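Local coordinates for protein sesquisabinene B synthase 2 (Santalum album, PDB 6A2A) that probably cyclises farnesyl diphosphate to the sesquiterpene sesquisabinene B, using magnesium or manganese as cofactor, at residues 41-53 with 254-268. Numbering follows the deposited sequence.
Sequences YEFLQSLGDQCTV and SFHQKEIGRLSRWWV
A water bridges the two helices between Leu44 O and Gln257 O. It lies 2.7 Å from Gln257 O and 2.8 Å from Leu44 O, and it accepts a bond from Gly48 N. Gly48 N has no direct bond to the preceding turn, so the water fills in at a kink of helix 41-50. Next along, Gln257 reaches out as an extended chain (chi2 175°) and crosses Leu47 at about a right angle. Its NE2 gives a weak bond to Cys51 SG at 3.6 Å; its stronger partner is Leu557 O. A second water links Gln257 OE1 (2.8 Å) to Gly48 O.

In this largely helical plant terpene synthase, helix 41-50 from the N-terminal part packs on helix 239-270 of the class I catalytic domain. It runs roughly antiparallel (145°) to the 254-268 part. The CA atoms come nearest at Gly261 and Gln45, 4.3 Å apart. The Gln45 amide crosses Arg265 obliquely, its plane 49° from the guanidinium, with NE2 3.5 Å from Arg265 CG. Ser264 OG turns back to bond Ile260 O. Leu44 CD1 packs against that hydroxyl and Ile260 CG1.

At the far end Tyr41 OH meets the edge of the Trp267 indole, 3.2 Å from CD1. Replacing Tyr41 with an alanine would probably leave Trp267 CD1 and Val268 CG2 without their ring partner and open a gap there. The Trp267 side chain is about 11 Å from that of Asp316, a magnesium ligand of this enzyme, though no metal is bound to this chain here.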
ATOM      1  N   TYR A  41     -10.046  10.103   8.006  1.00 37.09           N
ATOM      2  CA  TYR A  41      -9.021   9.093   7.808  1.00 38.96           C
ATOM      3  C   TYR A  41      -7.805   9.085   8.745  1.00 42.74           C
ATOM      4  O   TYR A  41      -7.257   8.038   8.988  1.00 39.30           O
ATOM      5  CB  TYR A  41      -8.578   9.023   6.371  1.00 38.95           C
ATOM      6  CG  TYR A  41      -9.706   8.765   5.396  1.00 37.64           C
ATOM      7  CD1 TYR A  41     -10.519   7.679   5.523  1.00 33.62           C
ATOM      8  CD2 TYR A  41      -9.929   9.605   4.347  1.00 33.97           C
ATOM      9  CE1 TYR A  41     -11.522   7.446   4.654  1.00 31.95           C
ATOM     10  CE2 TYR A  41     -10.933   9.382   3.486  1.00 32.81           C
ATOM     11  CZ  TYR A  41     -11.731   8.300   3.641  1.00 30.22           C
ATOM     12  OH  TYR A  41     -12.715   8.112   2.755  1.00 29.60           O
ATOM     13  N   GLU A  42      -7.392  10.245   9.248  1.00 40.32           N
ATOM     14  CA  GLU A  42      -6.226  10.303  10.157  1.00 41.18           C
ATOM     15  C   GLU A  42      -6.656   9.690  11.490  1.00 38.75           C
ATOM     16  O   GLU A  42      -5.872   9.024  12.166  1.00 42.88           O
ATOM     17  CB  GLU A  42      -5.670  11.742  10.275  1.00 49.32           C
ATOM     18  CG  GLU A  42      -6.247  12.587  11.417  1.00 57.44           C
ATOM     19  CD  GLU A  42      -5.475  13.839  11.844  1.00 69.47           C
ATOM     20  OE1 GLU A  42      -6.061  14.960  11.804  1.00 71.53           O
ATOM     21  OE2 GLU A  42      -4.301  13.699  12.264  1.00 63.32           O
ATOM     22  N   PHE A  43      -7.915   9.903  11.870  1.00 34.32           N
ATOM     23  CA  PHE A  43      -8.419   9.249  13.049  1.00 34.83           C
ATOM     24  C   PHE A  43      -8.325   7.720  12.891  1.00 39.23           C
ATOM     25  O   PHE A  43      -7.889   6.982  13.812  1.00 37.67           O
ATOM     26  CB  PHE A  43      -9.852   9.668  13.320  1.00 34.93           C
ATOM     27  CG  PHE A  43     -10.432   8.915  14.473  1.00 38.90           C
ATOM     28  CD1 PHE A  43     -10.019   9.198  15.761  1.00 44.56           C
ATOM     29  CD2 PHE A  43     -11.321   7.872  14.269  1.00 44.91           C
ATOM     30  CE1 PHE A  43     -10.532   8.493  16.842  1.00 47.09           C
ATOM     31  CE2 PHE A  43     -11.809   7.149  15.347  1.00 46.33           C
ATOM     32  CZ  PHE A  43     -11.415   7.459  16.631  1.00 48.98           C
ATOM     33  N   LEU A  44      -8.688   7.244  11.712  1.00 38.64           N
ATOM     34  CA  LEU A  44      -8.841   5.801  11.514  1.00 37.15           C
ATOM     35  C   LEU A  44      -7.454   5.154  11.561  1.00 43.89           C
ATOM     36  O   LEU A  44      -7.272   4.036  12.050  1.00 42.63           O
ATOM     37  CB  LEU A  44      -9.553   5.551  10.176  1.00 36.71           C
ATOM     38  CG  LEU A  44     -11.060   5.826  10.202  1.00 36.17           C
ATOM     39  CD1 LEU A  44     -11.731   5.490   8.890  1.00 35.85           C
ATOM     40  CD2 LEU A  44     -11.749   5.099  11.345  1.00 35.72           C
ATOM     41  N   GLN A  45      -6.489   5.911  11.064  1.00 42.49           N
ATOM     42  CA  GLN A  45      -5.106   5.537  11.083  1.00 41.15           C
ATOM     43  C   GLN A  45      -4.560   5.609  12.517  1.00 40.45           C
ATOM     44  O   GLN A  45      -3.668   4.849  12.862  1.00 43.58           O
ATOM     45  CB  GLN A  45      -4.356   6.413  10.085  1.00 39.10           C
ATOM     46  CG  GLN A  45      -4.741   6.113   8.644  1.00 39.07           C
ATOM     47  CD  GLN A  45      -4.561   7.287   7.725  1.00 43.41           C
ATOM     48  OE1 GLN A  45      -3.939   8.279   8.078  1.00 47.38           O
ATOM     49  NE2 GLN A  45      -5.108   7.193   6.527  1.00 42.53           N
ATOM     50  N   SER A  46      -5.114   6.472  13.352  1.00 45.75           N
ATOM     51  CA  SER A  46      -4.601   6.643  14.717  1.00 48.29           C
ATOM     52  C   SER A  46      -4.926   5.424  15.585  1.00 52.64           C
ATOM     53  O   SER A  46      -4.240   5.184  16.588  1.00 44.15           O
ATOM     54  CB  SER A  46      -5.141   7.907  15.361  1.00 49.21           C
ATOM     55  OG  SER A  46      -6.417   7.687  15.971  1.00 48.27           O
ATOM     56  N   LEU A  47      -5.984   4.685  15.217  1.00 51.88           N
ATOM     57  CA  LEU A  47      -6.585   3.656  16.084  1.00 49.30           C
ATOM     58  C   LEU A  47      -5.604   2.519  16.371  1.00 46.59           C
ATOM     59  O   LEU A  47      -5.589   2.030  17.498  1.00 52.32           O
ATOM     60  CB  LEU A  47      -7.822   3.052  15.411  1.00 48.17           C
ATOM     61  CG  LEU A  47      -9.105   3.866  15.466  1.00 45.35           C
ATOM     62  CD1 LEU A  47     -10.165   3.160  14.640  1.00 44.06           C
ATOM     63  CD2 LEU A  47      -9.563   4.082  16.903  1.00 49.17           C
ATOM     64  N   GLY A  48      -4.863   2.066  15.363  1.00 50.02           N
ATOM     65  CA  GLY A  48      -3.844   1.006  15.548  1.00 60.63           C
ATOM     66  C   GLY A  48      -3.105   1.115  16.885  1.00 69.75           C
ATOM     67  O   GLY A  48      -3.084   0.160  17.678  1.00 70.50           O
ATOM     68  N   ASP A  49      -2.521   2.281  17.174  1.00 74.95           N
ATOM     69  CA  ASP A  49      -1.697   2.459  18.397  1.00 76.39           C
ATOM     70  C   ASP A  49      -2.423   3.051  19.623  1.00 74.80           C
ATOM     71  O   ASP A  49      -1.914   2.968  20.743  1.00 77.29           O
ATOM     72  CB  ASP A  49      -0.461   3.286  18.052  1.00 77.73           C
ATOM     73  CG  ASP A  49       0.328   2.684  16.909  1.00 77.73           C
ATOM     74  OD1 ASP A  49       0.614   1.467  16.951  1.00 78.92           O
ATOM     75  OD2 ASP A  49       0.648   3.425  15.960  1.00 82.14           O
ATOM     76  N   GLN A  50      -3.599   3.639  19.402  1.00 70.91           N
ATOM     77  CA  GLN A  50      -4.490   4.123  20.477  1.00 70.88           C
ATOM     78  C   GLN A  50      -4.931   2.957  21.380  1.00 70.81           C
ATOM     79  O   GLN A  50      -5.073   3.124  22.601  1.00 70.39           O
ATOM     80  CB  GLN A  50      -5.696   4.841  19.852  1.00 74.75           C
ATOM     81  CG  GLN A  50      -6.936   4.928  20.737  1.00 82.62           C
ATOM     82  CD  GLN A  50      -6.936   6.100  21.688  1.00 91.40           C
ATOM     83  OE1 GLN A  50      -5.958   6.837  21.806  1.00 94.64           O
ATOM     84  NE2 GLN A  50      -8.053   6.276  22.379  1.00 91.62           N
ATOM     85  N   CYS A  51      -5.157   1.782  20.791  1.00 65.29           N
ATOM     86  CA  CYS A  51      -5.892   0.687  21.466  1.00 59.81           C
ATOM     87  C   CYS A  51      -5.010  -0.564  21.607  1.00 59.63           C
ATOM     88  O   CYS A  51      -5.525  -1.685  21.789  1.00 57.83           O
ATOM     89  CB  CYS A  51      -7.166   0.345  20.695  1.00 55.78           C
ATOM     90  SG  CYS A  51      -8.288   1.757  20.485  1.00 47.32           S
ATOM     91  N   THR A  52      -3.692  -0.386  21.546  1.00 54.28           N
ATOM     92  CA  THR A  52      -2.787  -1.518  21.676  1.00 63.51           C
ATOM     93  C   THR A  52      -3.193  -2.358  22.895  1.00 58.78           C
ATOM     94  O   THR A  52      -3.329  -1.805  23.991  1.00 59.92           O
ATOM     95  CB  THR A  52      -1.334  -1.054  21.823  1.00 64.20           C
ATOM     96  OG1 THR A  52      -1.106  -0.022  20.862  1.00 72.90           O
ATOM     97  CG2 THR A  52      -0.349  -2.189  21.644  1.00 69.74           C
ATOM     98  N   VAL A  53      -3.402  -3.662  22.705  1.00 54.32           N
ATOM     99  CA  VAL A  53      -3.761  -4.574  23.812  1.00 53.65           C
ATOM    100  C   VAL A  53      -2.484  -4.876  24.600  1.00 52.38           C
ATOM    101  O   VAL A  53      -1.543  -5.367  24.032  1.00 47.83           O
ATOM    102  CB  VAL A  53      -4.395  -5.882  23.302  1.00 58.09           C
ATOM    103  CG1 VAL A  53      -4.683  -6.855  24.443  1.00 59.37           C
ATOM    104  CG2 VAL A  53      -5.660  -5.628  22.492  1.00 54.93           C
ATOM    105  N   SER A 254      -8.184  -5.152  17.406  1.00 27.54           N
ATOM    106  CA  SER A 254      -6.872  -4.472  17.118  1.00 29.17           C
ATOM    107  C   SER A 254      -6.370  -4.858  15.729  1.00 26.12           C
ATOM    108  O   SER A 254      -5.756  -4.025  15.103  1.00 28.07           O
ATOM    109  CB  SER A 254      -5.773  -4.745  18.159  1.00 29.92           C
ATOM    110  OG  SER A 254      -5.262  -6.082  18.038  1.00 34.76           O
ATOM    111  N   PHE A 255      -6.588  -6.102  15.295  1.00 25.88           N
ATOM    112  CA  PHE A 255      -6.260  -6.496  13.915  1.00 27.58           C
ATOM    113  C   PHE A 255      -7.111  -5.686  12.918  1.00 25.26           C
ATOM    114  O   PHE A 255      -6.576  -5.184  11.918  1.00 23.14           O
ATOM    115  CB  PHE A 255      -6.527  -7.964  13.606  1.00 29.61           C
ATOM    116  CG  PHE A 255      -5.540  -8.945  14.159  1.00 34.66           C
ATOM    117  CD1 PHE A 255      -4.428  -9.306  13.422  1.00 35.40           C
ATOM    118  CD2 PHE A 255      -5.773  -9.559  15.391  1.00 34.27           C
ATOM    119  CE1 PHE A 255      -3.539 -10.247  13.920  1.00 42.34           C
ATOM    120  CE2 PHE A 255      -4.873 -10.490  15.896  1.00 37.72           C
ATOM    121  CZ  PHE A 255      -3.764 -10.839  15.149  1.00 37.88           C
ATOM    122  N   HIS A 256      -8.410  -5.604  13.189  1.00 23.84           N
ATOM    123  CA  HIS A 256      -9.316  -4.771  12.317  1.00 22.74           C
ATOM    124  C   HIS A 256      -8.846  -3.315  12.240  1.00 25.86           C
ATOM    125  O   HIS A 256      -8.863  -2.674  11.168  1.00 21.39           O
ATOM    126  CB  HIS A 256     -10.751  -4.862  12.823  1.00 23.37           C
ATOM    127  CG  HIS A 256     -11.317  -6.234  12.724  1.00 19.73           C
ATOM    128  ND1 HIS A 256     -12.455  -6.601  13.388  1.00 20.27           N
ATOM    129  CD2 HIS A 256     -10.904  -7.302  12.006  1.00 19.07           C
ATOM    130  CE1 HIS A 256     -12.724  -7.855  13.115  1.00 19.62           C
ATOM    131  NE2 HIS A 256     -11.787  -8.303  12.250  1.00 19.92           N
ATOM    132  N   GLN A 257      -8.460  -2.740  13.369  1.00 23.13           N
ATOM    133  CA  GLN A 257      -8.060  -1.338  13.377  1.00 24.68           C
ATOM    134  C   GLN A 257      -6.820  -1.149  12.499  1.00 23.36           C
ATOM    135  O   GLN A 257      -6.704  -0.097  11.832  1.00 24.93           O
ATOM    136  CB  GLN A 257      -7.825  -0.870  14.817  1.00 24.18           C
ATOM    137  CG  GLN A 257      -9.125  -0.712  15.586  1.00 25.61           C
ATOM    138  CD  GLN A 257      -8.900  -0.364  17.034  1.00 26.87           C
ATOM    139  OE1 GLN A 257      -7.785  -0.503  17.530  1.00 27.75           O
ATOM    140  NE2 GLN A 257      -9.940   0.111  17.692  1.00 25.53           N
ATOM    141  N   LYS A 258      -5.892  -2.109  12.480  1.00 23.08           N
ATOM    142  CA  LYS A 258      -4.700  -2.006  11.632  1.00 24.57           C
ATOM    143  C   LYS A 258      -5.088  -2.087  10.146  1.00 21.58           C
ATOM    144  O   LYS A 258      -4.507  -1.416   9.287  1.00 24.88           O
ATOM    145  CB  LYS A 258      -3.664  -3.086  11.974  1.00 28.28           C
ATOM    146  CG  LYS A 258      -2.880  -2.765  13.255  1.00 34.33           C
ATOM    147  CD  LYS A 258      -2.091  -3.936  13.820  1.00 40.62           C
ATOM    148  CE  LYS A 258      -1.850  -3.840  15.322  1.00 45.74           C
ATOM    149  NZ  LYS A 258      -0.960  -2.710  15.667  1.00 51.42           N
ATOM    150  N   GLU A 259      -6.015  -2.964   9.872  1.00 22.32           N
ATOM    151  CA  GLU A 259      -6.534  -3.156   8.497  1.00 22.97           C
ATOM    152  C   GLU A 259      -7.162  -1.848   8.001  1.00 21.08           C
ATOM    153  O   GLU A 259      -6.898  -1.465   6.856  1.00 20.53           O
ATOM    154  CB  GLU A 259      -7.541  -4.312   8.441  1.00 23.30           C
ATOM    155  CG  GLU A 259      -6.940  -5.683   8.653  1.00 23.09           C
ATOM    156  CD  GLU A 259      -7.951  -6.755   8.931  1.00 24.27           C
ATOM    157  OE1 GLU A 259      -9.190  -6.446   8.845  1.00 22.69           O
ATOM    158  OE2 GLU A 259      -7.520  -7.869   9.247  1.00 23.08           O
ATOM    159  N   ILE A 260      -8.005  -1.188   8.797  1.00 22.17           N
ATOM    160  CA  ILE A 260      -8.690   0.030   8.307  1.00 24.84           C
ATOM    161  C   ILE A 260      -7.647   1.126   8.112  1.00 22.90           C
ATOM    162  O   ILE A 260      -7.793   1.979   7.237  1.00 20.06           O
ATOM    163  CB  ILE A 260      -9.868   0.456   9.205  1.00 26.37           C
ATOM    164  CG1 ILE A 260     -10.711   1.550   8.556  1.00 30.23           C
ATOM    165  CG2 ILE A 260      -9.408   0.877  10.582  1.00 30.10           C
ATOM    166  CD1 ILE A 260     -11.185   1.213   7.150  1.00 27.91           C
ATOM    167  N   GLY A 261      -6.575   1.104   8.935  1.00 21.56           N
ATOM    168  CA  GLY A 261      -5.486   2.002   8.704  1.00 21.79           C
ATOM    169  C   GLY A 261      -4.865   1.827   7.333  1.00 22.01           C
ATOM    170  O   GLY A 261      -4.683   2.827   6.611  1.00 21.52           O
ATOM    171  N   ARG A 262      -4.521   0.573   6.989  1.00 22.11           N
ATOM    172  CA  ARG A 262      -3.944   0.265   5.705  1.00 23.59           C
ATOM    173  C   ARG A 262      -4.905   0.648   4.571  1.00 23.02           C
ATOM    174  O   ARG A 262      -4.492   1.249   3.568  1.00 21.93           O
ATOM    175  CB  ARG A 262      -3.603  -1.208   5.587  1.00 24.00           C
ATOM    176  CG  ARG A 262      -2.335  -1.581   6.343  1.00 28.30           C
ATOM    177  CD  ARG A 262      -1.851  -2.974   6.003  1.00 28.03           C
ATOM    178  NE  ARG A 262      -2.651  -3.968   6.669  1.00 28.15           N
ATOM    179  CZ  ARG A 262      -2.515  -4.371   7.927  1.00 31.82           C
ATOM    180  NH1 ARG A 262      -1.555  -3.883   8.710  1.00 32.69           N
ATOM    181  NH2 ARG A 262      -3.386  -5.227   8.420  1.00 31.65           N
ATOM    182  N   LEU A 263      -6.172   0.282   4.747  1.00 21.05           N
ATOM    183  CA  LEU A 263      -7.173   0.511   3.663  1.00 20.69           C
ATOM    184  C   LEU A 263      -7.421   2.000   3.459  1.00 20.19           C
ATOM    185  O   LEU A 263      -7.568   2.440   2.308  1.00 20.58           O
ATOM    186  CB  LEU A 263      -8.451  -0.225   4.039  1.00 21.30           C
ATOM    187  CG  LEU A 263      -8.392  -1.720   3.794  1.00 19.88           C
ATOM    188  CD1 LEU A 263      -9.557  -2.402   4.447  1.00 20.11           C
ATOM    189  CD2 LEU A 263      -8.376  -2.032   2.306  1.00 22.11           C
ATOM    190  N   SER A 264      -7.410   2.759   4.531  1.00 21.60           N
ATOM    191  CA  SER A 264      -7.604   4.218   4.500  1.00 22.36           C
ATOM    192  C   SER A 264      -6.448   4.852   3.752  1.00 21.80           C
ATOM    193  O   SER A 264      -6.631   5.727   2.872  1.00 21.87           O
ATOM    194  CB  SER A 264      -7.691   4.790   5.891  1.00 24.82           C
ATOM    195  OG  SER A 264      -8.919   4.436   6.471  1.00 36.16           O
ATOM    196  N   ARG A 265      -5.224   4.413   4.097  1.00 22.64           N
ATOM    197  CA  ARG A 265      -4.054   4.952   3.378  1.00 23.41           C
ATOM    198  C   ARG A 265      -4.131   4.617   1.883  1.00 20.97           C
ATOM    199  O   ARG A 265      -3.854   5.482   1.042  1.00 21.61           O
ATOM    200  CB  ARG A 265      -2.756   4.466   4.033  1.00 25.81           C
ATOM    201  CG  ARG A 265      -2.499   5.124   5.380  1.00 32.36           C
ATOM    202  CD  ARG A 265      -1.148   4.807   5.997  1.00 35.94           C
ATOM    203  NE  ARG A 265      -1.074   3.431   6.464  1.00 45.16           N
ATOM    204  CZ  ARG A 265      -1.437   3.032   7.677  1.00 46.02           C
ATOM    205  NH1 ARG A 265      -1.818   3.918   8.581  1.00 47.57           N
ATOM    206  NH2 ARG A 265      -1.442   1.748   7.976  1.00 42.62           N
ATOM    207  N   TRP A 266      -4.509   3.396   1.516  1.00 19.85           N
ATOM    208  CA  TRP A 266      -4.692   3.002   0.138  1.00 18.33           C
ATOM    209  C   TRP A 266      -5.729   3.928  -0.537  1.00 18.15           C
ATOM    210  O   TRP A 266      -5.518   4.370  -1.667  1.00 19.94           O
ATOM    211  CB  TRP A 266      -5.140   1.535   0.043  1.00 21.15           C
ATOM    212  CG  TRP A 266      -5.677   1.146  -1.298  1.00 19.11           C
ATOM    213  CD1 TRP A 266      -4.962   0.879  -2.432  1.00 20.72           C
ATOM    214  CD2 TRP A 266      -7.072   0.968  -1.645  1.00 17.65           C
ATOM    215  NE1 TRP A 266      -5.804   0.587  -3.470  1.00 21.04           N
ATOM    216  CE2 TRP A 266      -7.111   0.615  -3.011  1.00 17.91           C
ATOM    217  CE3 TRP A 266      -8.271   1.080  -0.933  1.00 18.11           C
ATOM    218  CZ2 TRP A 266      -8.304   0.380  -3.695  1.00 19.01           C
ATOM    219  CZ3 TRP A 266      -9.452   0.829  -1.618  1.00 17.58           C
ATOM    220  CH2 TRP A 266      -9.461   0.453  -2.960  1.00 17.30           C
ATOM    221  N   TRP A 267      -6.872   4.044   0.120  1.00 19.84           N
ATOM    222  CA  TRP A 267      -8.018   4.834  -0.437  1.00 18.72           C
ATOM    223  C   TRP A 267      -7.607   6.285  -0.666  1.00 20.89           C
ATOM    224  O   TRP A 267      -7.823   6.803  -1.741  1.00 19.11           O
ATOM    225  CB  TRP A 267      -9.206   4.696   0.492  1.00 19.95           C
ATOM    226  CG  TRP A 267     -10.483   5.318   0.016  1.00 19.34           C
ATOM    227  CD1 TRP A 267     -11.160   6.329   0.612  1.00 21.30           C
ATOM    228  CD2 TRP A 267     -11.269   4.912  -1.117  1.00 18.83           C
ATOM    229  NE1 TRP A 267     -12.322   6.574  -0.065  1.00 21.92           N
ATOM    230  CE2 TRP A 267     -12.408   5.746  -1.141  1.00 19.73           C
ATOM    231  CE3 TRP A 267     -11.109   3.939  -2.097  1.00 17.80           C
ATOM    232  CZ2 TRP A 267     -13.422   5.592  -2.079  1.00 20.78           C
ATOM    233  CZ3 TRP A 267     -12.118   3.778  -3.035  1.00 21.62           C
ATOM    234  CH2 TRP A 267     -13.264   4.603  -3.027  1.00 19.47           C
ATOM    235  N   VAL A 268      -6.980   6.919   0.319  1.00 20.39           N
ATOM    236  CA  VAL A 268      -6.535   8.286   0.119  1.00 21.27           C
ATOM    237  C   VAL A 268      -5.499   8.319  -1.030  1.00 21.50           C
ATOM    238  O   VAL A 268      -5.472   9.284  -1.841  1.00 21.56           O
ATOM    239  CB  VAL A 268      -6.017   8.860   1.461  1.00 21.85           C
ATOM    240  CG1 VAL A 268      -5.284  10.178   1.252  1.00 26.53           C
ATOM    241  CG2 VAL A 268      -7.168   9.036   2.450  1.00 24.87           C
TER
HETATM  242  O   HOH W   1      -5.301   2.114  12.344  1.00 38.45           O
HETATM  243  O   HOH W   2      -5.160  -1.243  18.107  1.00 40.90           O